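Local coordinates for protein 3-methyladenine DNA glycosylase (Helicobacter pylori, PDB 1PU8) that probably excises 3-methyladenine and related alkylated bases from DNA as a base-repair glycosylase of the helix-hairpin-helix superfamily, here with a bound ethenoadenine base, at residues 21-26 with 195-200. Sequence-based numbering, arbitrary orientation.
With EA1 (3H-imidazo[2,1-I]purine), chain C.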
loop_
_atom_site.group_PDB
_atom_site.type_symbol
_atom_site.label_atom_id
_atom_site.label_comp_id
_atom_site.label_asym_id
_atom_site.label_seq_id
_atom_site.Cartn_x
_atom_site.Cartn_y
_atom_site.Cartn_z
ATOM N N PRO A 21 -6.595 11.036 5.096
ATOM C CA PRO A 21 -7.655 10.177 5.643
ATOM C C PRO A 21 -7.096 9.266 6.742
ATOM O O PRO A 21 -5.890 9.190 6.951
ATOM C CB PRO A 21 -8.150 9.355 4.432
ATOM C CG PRO A 21 -7.104 9.494 3.379
ATOM C CD PRO A 21 -6.258 10.713 3.697
ATOM N N ALA A 22 -7.981 8.580 7.437
ATOM C CA ALA A 22 -7.613 7.764 8.587
ATOM C C ALA A 22 -6.486 6.730 8.330
ATOM O O ALA A 22 -5.647 6.522 9.200
ATOM C CB ALA A 22 -8.873 7.081 9.176
ATOM N N TRP A 23 -6.489 6.091 7.164
ATOM C CA TRP A 23 -5.472 5.107 6.819
ATOM C C TRP A 23 -4.425 5.647 5.850
ATOM O O TRP A 23 -3.644 4.869 5.278
ATOM C CB TRP A 23 -6.107 3.861 6.199
ATOM C CG TRP A 23 -6.778 2.990 7.178
ATOM C CD1 TRP A 23 -7.895 3.277 7.903
ATOM C CD2 TRP A 23 -6.376 1.672 7.557
ATOM N NE1 TRP A 23 -8.208 2.215 8.715
ATOM C CE2 TRP A 23 -7.300 1.211 8.510
ATOM C CE3 TRP A 23 -5.329 0.818 7.170
ATOM C CZ2 TRP A 23 -7.198 -0.052 9.109
ATOM C CZ3 TRP A 23 -5.234 -0.440 7.765
ATOM C CH2 TRP A 23 -6.166 -0.857 8.723
ATOM N N TRP A 24 -4.407 6.966 5.677
ATOM C CA TRP A 24 -3.445 7.674 4.821
ATOM C C TRP A 24 -3.648 7.469 3.346
ATOM O O TRP A 24 -3.858 8.437 2.625
ATOM C CB TRP A 24 -1.988 7.389 5.174
ATOM C CG TRP A 24 -1.033 8.100 4.247
ATOM C CD1 TRP A 24 -0.847 9.460 4.122
ATOM C CD2 TRP A 24 -0.156 7.494 3.294
ATOM N NE1 TRP A 24 0.108 9.717 3.169
ATOM C CE2 TRP A 24 0.546 8.526 2.647
ATOM C CE3 TRP A 24 0.122 6.171 2.935
ATOM C CZ2 TRP A 24 1.514 8.276 1.672
ATOM C CZ3 TRP A 24 1.088 5.926 1.966
ATOM C CH2 TRP A 24 1.774 6.969 1.356
ATOM N N TRP A 25 -3.556 6.216 2.906
ATOM C CA TRP A 25 -3.894 5.832 1.554
ATOM C C TRP A 25 -5.385 6.114 1.283
ATOM O O TRP A 25 -6.255 5.581 1.962
ATOM C CB TRP A 25 -3.636 4.331 1.381
ATOM C CG TRP A 25 -3.346 3.903 -0.031
ATOM C CD1 TRP A 25 -4.197 3.965 -1.105
ATOM C CD2 TRP A 25 -2.130 3.331 -0.519
ATOM N NE1 TRP A 25 -3.581 3.471 -2.229
ATOM C CE2 TRP A 25 -2.308 3.074 -1.902
ATOM C CE3 TRP A 25 -0.896 3.000 0.074
ATOM C CZ2 TRP A 25 -1.294 2.511 -2.707
ATOM C CZ3 TRP A 25 0.118 2.438 -0.726
ATOM C CH2 TRP A 25 -0.095 2.210 -2.103
ATOM N N PRO A 26 -5.685 6.935 0.276
ATOM C CA PRO A 26 -7.088 7.285 -0.034
ATOM C C PRO A 26 -7.820 6.061 -0.521
ATOM O O PRO A 26 -7.245 5.273 -1.265
ATOM C CB PRO A 26 -6.984 8.331 -1.155
ATOM C CG PRO A 26 -5.610 8.208 -1.702
ATOM C CD PRO A 26 -4.721 7.575 -0.627
ATOM N N LEU A 195 -3.229 -1.915 15.142
ATOM C CA LEU A 195 -1.833 -1.932 14.762
ATOM C C LEU A 195 -1.691 -1.857 13.239
ATOM O O LEU A 195 -0.756 -1.227 12.736
ATOM C CB LEU A 195 -1.146 -3.185 15.305
ATOM C CG LEU A 195 0.322 -3.351 14.885
ATOM C CD1 LEU A 195 1.183 -2.166 15.270
ATOM C CD2 LEU A 195 0.845 -4.660 15.489
ATOM N N ALA A 196 -2.607 -2.489 12.502
ATOM C CA ALA A 196 -2.555 -2.404 11.041
ATOM C C ALA A 196 -2.690 -0.942 10.607
ATOM O O ALA A 196 -1.979 -0.500 9.716
ATOM C CB ALA A 196 -3.640 -3.265 10.389
ATOM N N GLN A 197 -3.600 -0.211 11.246
ATOM C CA GLN A 197 -3.819 1.200 10.943
ATOM C C GLN A 197 -2.621 2.064 11.365
ATOM O O GLN A 197 -2.246 3.006 10.673
ATOM C CB GLN A 197 -5.116 1.713 11.595
ATOM C CG GLN A 197 -5.462 3.120 11.129
ATOM C CD GLN A 197 -6.766 3.662 11.682
ATOM O OE1 GLN A 197 -7.534 2.944 12.333
ATOM N NE2 GLN A 197 -7.031 4.940 11.404
ATOM N N LEU A 198 -2.033 1.736 12.515
ATOM C CA LEU A 198 -0.806 2.374 12.964
ATOM C C LEU A 198 0.310 2.227 11.914
ATOM O O LEU A 198 0.968 3.206 11.577
ATOM C CB LEU A 198 -0.364 1.829 14.329
ATOM C CG LEU A 198 0.814 2.608 14.938
ATOM C CD1 LEU A 198 0.820 2.443 16.458
ATOM C CD2 LEU A 198 2.183 2.183 14.336
ATOM N N TYR A 199 0.513 1.020 11.398
ATOM C CA TYR A 199 1.488 0.803 10.336
ATOM C C TYR A 199 1.079 1.558 9.094
ATOM O O TYR A 199 1.923 2.189 8.467
ATOM C CB TYR A 199 1.600 -0.677 9.961
ATOM C CG TYR A 199 2.302 -1.569 10.971
ATOM C CD1 TYR A 199 1.941 -2.920 11.099
ATOM C CD2 TYR A 199 3.336 -1.076 11.773
ATOM C CE1 TYR A 199 2.574 -3.753 12.017
ATOM C CE2 TYR A 199 3.983 -1.899 12.687
ATOM C CZ TYR A 199 3.604 -3.221 12.810
ATOM O OH TYR A 199 4.263 -4.016 13.707
ATOM N N ALA A 200 -0.204 1.464 8.715
ATOM C CA ALA A 200 -0.708 2.228 7.581
ATOM C C ALA A 200 -0.275 3.704 7.707
ATOM O O ALA A 200 0.233 4.309 6.751
ATOM C CB ALA A 200 -2.221 2.125 7.496
HETATM N N7 EA1 C . 2.716 7.336 -2.457
HETATM C C8 EA1 C . 2.715 5.976 -2.671
HETATM C C5 EA1 C . 1.536 7.600 -1.875
HETATM C C4 EA1 C . 0.832 6.322 -1.757
HETATM N N3 EA1 C . -0.483 6.204 -1.173
HETATM N N9 EA1 C . 1.570 5.343 -2.250
HETATM C C6 EA1 C . 0.821 8.680 -1.381
HETATM N N6 EA1 C . 1.199 9.977 -1.345
HETATM C C11 EA1 C . 0.131 10.776 -0.729
HETATM N N1 EA1 C . -0.455 8.509 -0.813
HETATM C C10 EA1 C . -0.925 9.725 -0.417
HETATM C C2 EA1 C . -1.083 7.318 -0.718
#
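The carbonyl oxygen of Ala22 is gripped by two donors. Gln197 NE2 reaches Ala22 O at 3.0 Å, with an N-H...O angle of 156°, and Arg201 NH1 is the second. The Gln197 nitrogen sits above the carbonyl plane, while Ala22 O lies close to the amide plane. Gln197 gets there on an extended chain, with CG anti to backbone N (chi1 -172°). On the way it passes over one face of the Trp23 indole. Its CG stands 3.8 Å from the centroid of the five-membered ring, a CH-pi contact. The amide stacks nearly flat on the ring, the planes 11° apart. The six-membered ring lies against one turn of helix 195-203: Trp23 CH2 meets Ala196 CB at 3.9 Å, and Trp23 CE3 meets Ala200 CB at 3.4 Å. Trp23 thus joins the type I turn Pro21-Trp24 to the helix. The bound base stacks offset on one face of Trp24, at the turn's end, and points its N3 edge at the Trp25 face. Trp24 CZ2 is 3.2 Å from EA1 C6, and Trp24 NE1 is hydrogen-bonded to Glu208 OE2. The loop between helices 4-12 and 31-39 packs on helix 195-203, whose Ala200 touches Cys139 of helix 131-141.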